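Glycosyl hydrolase, BNR repeat (Ralstonia eutropha, PDB 3B7F) is a seven-bladed beta-propeller protein with BNR repeats, probably a glycosyl hydrolase, whose substrate is not established. Local coordinates at residues D233-I246 with Q249-R261. Numbering follows the deposited sequence.
Sequences DPHCVVQHPAAPDI and QQNHCGIYRMDRR. With EDO (1,2-ethanediol), chain J; EDO (1,2-ethanediol), chain S.
Q250 is matched by two residues of the neighbouring strand, H235 and C236, across the first two strands of a beta-propeller blade, a classic beta bulge within the antiparallel hairpin of 234-239 and 246-251. The evidence is a forked acceptor: Q250 O takes H235 N at 2.8 Å and C236 N at 3.1 Å, both in its carbonyl plane, while Q250 N returns a bond to C236 O. The pairing shifts by one residue between P234 and C236, and the H235 imidazole turns back over the second strand. H252 N, already bonded to D233 O, lies 3.6 Å above the centre of that ring. With CG anti to the backbone N (chi1 -157°), H252 brings its own ring edge to H235, so that NE2 of H235 and ND1 of H252 share a hydrogen bond of 3.2 Å, the ring planes 82° apart. D233 OD2 accepts a weak bond from H235 NE2 and another from W304 NE1, while its OD1 is hydrogen-bonded to S197 OG; H235 ND1 is hydrogen-bonded to G280 O, and F281 stacks on this ring. This end is buried and dense in polar contacts.

The other end, where I246 pairs with D259 of the third strand, is the solvent side: I246 is buried, but the charged residues around it are partly exposed and R261 fully so. I246 lays its CG2 over one face of the R257 guanidinium, 3.6 Å from NE, and CD1 reaches R257 NH2 and D259 OD2. An ethanediol, probably from the crystallisation liquor, joins the same two polar groups through its O1. Beyond the strand, R260 N bonds D245 O, and the R260 guanidinium turns away to E203. R261 makes salt bridges to two acids, through NH1 to D259 OD2 and through NH2 to D245 OD2, which lies over one face of the guanidinium 3.0 Å from NH2, with carboxylate and guanidinium planes 52° apart.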
loop_
_atom_site.group_PDB
_atom_site.type_symbol
_atom_site.label_atom_id
_atom_site.label_comp_id
_atom_site.label_asym_id
_atom_site.label_seq_id
_atom_site.Cartn_x
_atom_site.Cartn_y
_atom_site.Cartn_z
ATOM N N ASP A 233 8.733 5.399 -10.982
ATOM C CA ASP A 233 8.429 5.550 -9.551
ATOM C C ASP A 233 6.930 5.369 -9.227
ATOM O O ASP A 233 6.218 6.343 -8.934
ATOM C CB ASP A 233 8.966 6.899 -9.023
ATOM C CG ASP A 233 8.854 7.038 -7.502
ATOM O OD1 ASP A 233 8.736 6.014 -6.795
ATOM O OD2 ASP A 233 8.882 8.194 -7.002
ATOM N N PRO A 234 6.439 4.105 -9.303
ATOM C CA PRO A 234 5.100 3.838 -8.829
ATOM C C PRO A 234 5.097 4.013 -7.337
ATOM O O PRO A 234 6.111 3.696 -6.695
ATOM C CB PRO A 234 4.887 2.361 -9.152
ATOM C CG PRO A 234 6.238 1.776 -9.186
ATOM C CD PRO A 234 7.056 2.879 -9.833
ATOM N N HIS A 235 3.995 4.553 -6.813
ATOM C CA HIS A 235 3.807 4.731 -5.378
ATOM C C HIS A 235 2.948 3.627 -4.752
ATOM O O HIS A 235 3.262 3.120 -3.696
ATOM C CB HIS A 235 3.209 6.105 -5.051
ATOM C CG HIS A 235 4.132 7.251 -5.339
ATOM N ND1 HIS A 235 3.694 8.552 -5.431
ATOM C CD2 HIS A 235 5.463 7.284 -5.595
ATOM C CE1 HIS A 235 4.718 9.343 -5.704
ATOM N NE2 HIS A 235 5.803 8.600 -5.800
ATOM N N CYS A 236 1.849 3.286 -5.403
ATOM C CA CYS A 236 0.946 2.294 -4.894
ATOM C C CYS A 236 0.293 1.628 -6.076
ATOM O O CYS A 236 -0.201 2.327 -6.939
ATOM C CB CYS A 236 -0.091 2.979 -4.015
ATOM S SG CYS A 236 -1.108 1.819 -3.071
ATOM N N VAL A 237 0.367 0.298 -6.142
ATOM C CA VAL A 237 -0.237 -0.494 -7.210
ATOM C C VAL A 237 -1.253 -1.454 -6.551
ATOM O O VAL A 237 -0.986 -1.979 -5.468
ATOM C CB VAL A 237 0.823 -1.289 -8.076
ATOM C CG1 VAL A 237 0.226 -1.694 -9.430
ATOM C CG2 VAL A 237 2.094 -0.496 -8.328
ATOM N N VAL A 238 -2.404 -1.671 -7.205
ATOM C CA VAL A 238 -3.453 -2.600 -6.748
ATOM C C VAL A 238 -3.951 -3.461 -7.939
ATOM O O VAL A 238 -3.935 -3.027 -9.081
ATOM C CB VAL A 238 -4.654 -1.858 -6.044
ATOM C CG1 VAL A 238 -4.204 -1.148 -4.739
ATOM C CG2 VAL A 238 -5.287 -0.837 -6.950
ATOM N N GLN A 239 -4.310 -4.706 -7.662
ATOM C CA GLN A 239 -4.884 -5.620 -8.631
ATOM C C GLN A 239 -6.287 -5.831 -8.125
ATOM O O GLN A 239 -6.460 -6.165 -6.949
ATOM C CB GLN A 239 -4.112 -6.937 -8.649
ATOM C CG GLN A 239 -4.691 -8.008 -9.601
ATOM C CD GLN A 239 -3.844 -9.256 -9.663
ATOM O OE1 GLN A 239 -3.171 -9.606 -8.690
ATOM N NE2 GLN A 239 -3.896 -9.954 -10.801
ATOM N N HIS A 240 -7.292 -5.667 -8.984
ATOM C CA HIS A 240 -8.673 -5.759 -8.525
ATOM C C HIS A 240 -9.058 -7.212 -8.213
ATOM O O HIS A 240 -8.789 -8.072 -9.008
ATOM C CB HIS A 240 -9.650 -5.161 -9.526
ATOM C CG HIS A 240 -10.952 -4.816 -8.896
ATOM N ND1 HIS A 240 -12.015 -5.693 -8.830
ATOM C CD2 HIS A 240 -11.316 -3.731 -8.184
ATOM C CE1 HIS A 240 -12.997 -5.133 -8.147
ATOM N NE2 HIS A 240 -12.597 -3.942 -7.747
ATOM N N PRO A 241 -9.661 -7.485 -7.037
ATOM C CA PRO A 241 -9.956 -8.880 -6.707
ATOM C C PRO A 241 -11.100 -9.501 -7.517
ATOM O O PRO A 241 -11.105 -10.715 -7.733
ATOM C CB PRO A 241 -10.286 -8.814 -5.211
ATOM C CG PRO A 241 -10.746 -7.468 -4.994
ATOM C CD PRO A 241 -10.097 -6.576 -5.967
ATOM N N ALA A 242 -12.055 -8.669 -7.929
ATOM C CA ALA A 242 -13.181 -9.081 -8.770
ATOM C C ALA A 242 -12.825 -9.216 -10.276
ATOM O O ALA A 242 -13.394 -10.053 -10.948
ATOM C CB ALA A 242 -14.346 -8.093 -8.585
ATOM N N ALA A 243 -11.908 -8.388 -10.776
ATOM C CA ALA A 243 -11.444 -8.385 -12.165
ATOM C C ALA A 243 -9.914 -8.301 -12.134
ATOM O O ALA A 243 -9.347 -7.259 -12.448
ATOM C CB ALA A 243 -12.035 -7.223 -12.901
ATOM N N PRO A 244 -9.227 -9.409 -11.758
ATOM C CA PRO A 244 -7.738 -9.402 -11.603
ATOM C C PRO A 244 -6.877 -9.054 -12.847
ATOM O O PRO A 244 -5.672 -8.829 -12.696
ATOM C CB PRO A 244 -7.424 -10.778 -10.980
ATOM C CG PRO A 244 -8.685 -11.626 -11.194
ATOM C CD PRO A 244 -9.832 -10.718 -11.425
ATOM N N ASP A 245 -7.477 -8.991 -14.038
ATOM C CA ASP A 245 -6.790 -8.413 -15.208
ATOM C C ASP A 245 -6.586 -6.904 -15.074
ATOM O O ASP A 245 -5.683 -6.351 -15.713
ATOM C CB ASP A 245 -7.572 -8.642 -16.498
ATOM C CG ASP A 245 -7.595 -10.101 -16.922
ATOM O OD1 ASP A 245 -6.527 -10.762 -16.931
ATOM O OD2 ASP A 245 -8.696 -10.559 -17.271
ATOM N N ILE A 246 -7.413 -6.252 -14.252
ATOM C CA ILE A 246 -7.346 -4.797 -14.068
ATOM C C ILE A 246 -6.450 -4.400 -12.891
ATOM O O ILE A 246 -6.655 -4.847 -11.756
ATOM C CB ILE A 246 -8.762 -4.179 -13.884
ATOM C CG1 ILE A 246 -9.771 -4.776 -14.881
ATOM C CG2 ILE A 246 -8.702 -2.637 -13.976
ATOM C CD1 ILE A 246 -9.339 -4.776 -16.374
ATOM N N GLN A 249 -2.677 2.143 -10.611
ATOM C CA GLN A 249 -1.565 2.646 -9.813
ATOM C C GLN A 249 -1.575 4.155 -9.661
ATOM O O GLN A 249 -2.032 4.876 -10.550
ATOM C CB GLN A 249 -0.183 2.185 -10.343
ATOM C CG GLN A 249 0.223 2.709 -11.720
ATOM C CD GLN A 249 1.711 2.687 -11.944
ATOM O OE1 GLN A 249 2.447 3.314 -11.201
ATOM N NE2 GLN A 249 2.166 1.996 -12.997
ATOM N N GLN A 250 -1.097 4.607 -8.500
ATOM C CA GLN A 250 -0.780 6.005 -8.247
ATOM C C GLN A 250 0.737 6.015 -8.410
ATOM O O GLN A 250 1.441 5.301 -7.717
ATOM C CB GLN A 250 -1.160 6.463 -6.839
ATOM C CG GLN A 250 -0.718 7.871 -6.531
ATOM C CD GLN A 250 -1.364 8.972 -7.390
ATOM O OE1 GLN A 250 -2.437 9.475 -7.047
ATOM N NE2 GLN A 250 -0.662 9.418 -8.445
ATOM N N ASN A 251 1.219 6.804 -9.362
ATOM C CA ASN A 251 2.624 6.922 -9.691
ATOM C C ASN A 251 3.045 8.355 -9.382
ATOM O O ASN A 251 2.204 9.273 -9.271
ATOM C CB ASN A 251 2.784 6.582 -11.191
ATOM C CG ASN A 251 4.234 6.354 -11.651
ATOM O OD1 ASN A 251 4.943 7.308 -11.950
ATOM N ND2 ASN A 251 4.621 5.080 -11.838
ATOM N N HIS A 252 4.352 8.548 -9.261
ATOM C CA HIS A 252 4.918 9.910 -9.158
ATOM C C HIS A 252 4.527 10.768 -10.391
ATOM O O HIS A 252 4.484 11.993 -10.305
ATOM C CB HIS A 252 6.444 9.847 -9.041
ATOM C CG HIS A 252 7.044 11.045 -8.397
ATOM N ND1 HIS A 252 7.417 11.053 -7.072
ATOM C CD2 HIS A 252 7.304 12.283 -8.876
ATOM C CE1 HIS A 252 7.901 12.241 -6.768
ATOM N NE2 HIS A 252 7.837 13.008 -7.840
ATOM N N CYS A 253 4.262 10.087 -11.521
ATOM C CA CYS A 253 3.874 10.690 -12.795
ATOM C C CYS A 253 2.472 10.302 -13.249
ATOM O O CYS A 253 2.242 10.082 -14.426
ATOM C CB CYS A 253 4.919 10.355 -13.873
ATOM S SG CYS A 253 6.591 10.855 -13.354
ATOM N N GLY A 254 1.544 10.207 -12.304
ATOM C CA GLY A 254 0.147 10.071 -12.622
ATOM C C GLY A 254 -0.601 8.880 -12.095
ATOM O O GLY A 254 -0.015 8.002 -11.454
ATOM N N ILE A 255 -1.911 8.912 -12.347
ATOM C CA ILE A 255 -2.823 7.826 -12.008
ATOM C C ILE A 255 -2.982 7.052 -13.306
ATOM O O ILE A 255 -3.261 7.658 -14.346
ATOM C CB ILE A 255 -4.206 8.285 -11.516
ATOM C CG1 ILE A 255 -4.082 9.267 -10.333
ATOM C CG2 ILE A 255 -5.059 7.045 -11.149
ATOM C CD1 ILE A 255 -5.379 10.093 -10.064
ATOM N N TYR A 256 -2.786 5.739 -13.242
ATOM C CA TYR A 256 -2.887 4.882 -14.394
ATOM C C TYR A 256 -3.760 3.669 -14.150
ATOM O O TYR A 256 -3.872 3.189 -13.037
ATOM C CB TYR A 256 -1.497 4.352 -14.810
ATOM C CG TYR A 256 -0.524 5.411 -15.243
ATOM C CD1 TYR A 256 0.234 6.106 -14.298
ATOM C CD2 TYR A 256 -0.369 5.738 -16.580
ATOM C CE1 TYR A 256 1.126 7.107 -14.685
ATOM C CE2 TYR A 256 0.517 6.736 -16.974
ATOM C CZ TYR A 256 1.263 7.422 -16.010
ATOM O OH TYR A 256 2.138 8.415 -16.375
ATOM N N ARG A 257 -4.309 3.155 -15.249
ATOM C CA ARG A 257 -5.089 1.937 -15.283
ATOM C C ARG A 257 -4.494 1.042 -16.378
ATOM O O ARG A 257 -4.171 1.513 -17.468
ATOM C CB ARG A 257 -6.549 2.223 -15.593
ATOM C CG ARG A 257 -7.440 0.990 -15.558
ATOM C CD ARG A 257 -8.812 1.313 -16.054
ATOM N NE ARG A 257 -9.653 0.110 -16.114
ATOM C CZ ARG A 257 -9.759 -0.730 -17.141
ATOM N NH1 ARG A 257 -9.027 -0.603 -18.244
ATOM N NH2 ARG A 257 -10.575 -1.760 -17.034
HETATM N N MSE A 258 -4.351 -0.239 -16.071
HETATM C CA MSE A 258 -3.927 -1.237 -17.053
HETATM C C MSE A 258 -4.867 -2.439 -17.057
HETATM O O MSE A 258 -5.168 -3.006 -16.012
HETATM C CB MSE A 258 -2.507 -1.749 -16.784
HETATM C CG MSE A 258 -2.080 -2.902 -17.706
HETATM SE SE MSE A 258 -0.372 -3.674 -17.379
HETATM C CE MSE A 258 0.784 -2.348 -18.053
ATOM N N ASP A 259 -5.328 -2.803 -18.242
ATOM C CA ASP A 259 -5.982 -4.077 -18.456
ATOM C C ASP A 259 -4.780 -4.929 -18.876
ATOM O O ASP A 259 -4.184 -4.666 -19.923
ATOM C CB ASP A 259 -7.039 -3.993 -19.547
ATOM C CG ASP A 259 -7.761 -5.289 -19.730
ATOM O OD1 ASP A 259 -7.111 -6.344 -19.625
ATOM O OD2 ASP A 259 -8.978 -5.242 -19.967
ATOM N N ARG A 260 -4.422 -5.929 -18.073
ATOM C CA ARG A 260 -3.235 -6.758 -18.355
ATOM C C ARG A 260 -3.232 -7.421 -19.752
ATOM O O ARG A 260 -2.163 -7.631 -20.336
ATOM C CB ARG A 260 -3.033 -7.806 -17.247
ATOM C CG ARG A 260 -1.752 -8.646 -17.356
ATOM C CD ARG A 260 -0.469 -7.807 -17.255
ATOM N NE ARG A 260 0.660 -8.573 -17.752
ATOM C CZ ARG A 260 1.152 -8.506 -18.987
ATOM N NH1 ARG A 260 0.647 -7.714 -19.910
ATOM N NH2 ARG A 260 2.180 -9.255 -19.306
ATOM N N ARG A 261 -4.414 -7.715 -20.293
ATOM C CA ARG A 261 -4.523 -8.301 -21.642
ATOM C C ARG A 261 -3.987 -7.342 -22.696
ATOM O O ARG A 261 -3.509 -7.792 -23.714
ATOM C CB ARG A 261 -5.959 -8.631 -22.017
ATOM C CG ARG A 261 -6.743 -9.553 -21.068
ATOM C CD ARG A 261 -8.166 -9.065 -21.142
ATOM N NE ARG A 261 -9.116 -9.729 -20.273
ATOM C CZ ARG A 261 -10.231 -9.176 -19.780
ATOM N NH1 ARG A 261 -10.541 -7.888 -19.965
ATOM N NH2 ARG A 261 -11.034 -9.920 -19.014
HETATM C C1 EDO J . -11.356 -2.671 -20.848
HETATM O O1 EDO J . -10.589 -3.334 -19.819
HETATM C C2 EDO J . -10.887 -1.227 -21.130
HETATM O O2 EDO J . -9.471 -1.114 -21.420
HETATM C C1 EDO S . 0.970 -8.007 -24.183
HETATM O O1 EDO S . 1.637 -7.751 -22.944
HETATM C C2 EDO S . -0.523 -8.168 -23.950
HETATM O O2 EDO S . -0.852 -9.520 -23.582
HETATM O O HOH W 1 7.341 6.826 -13.006
#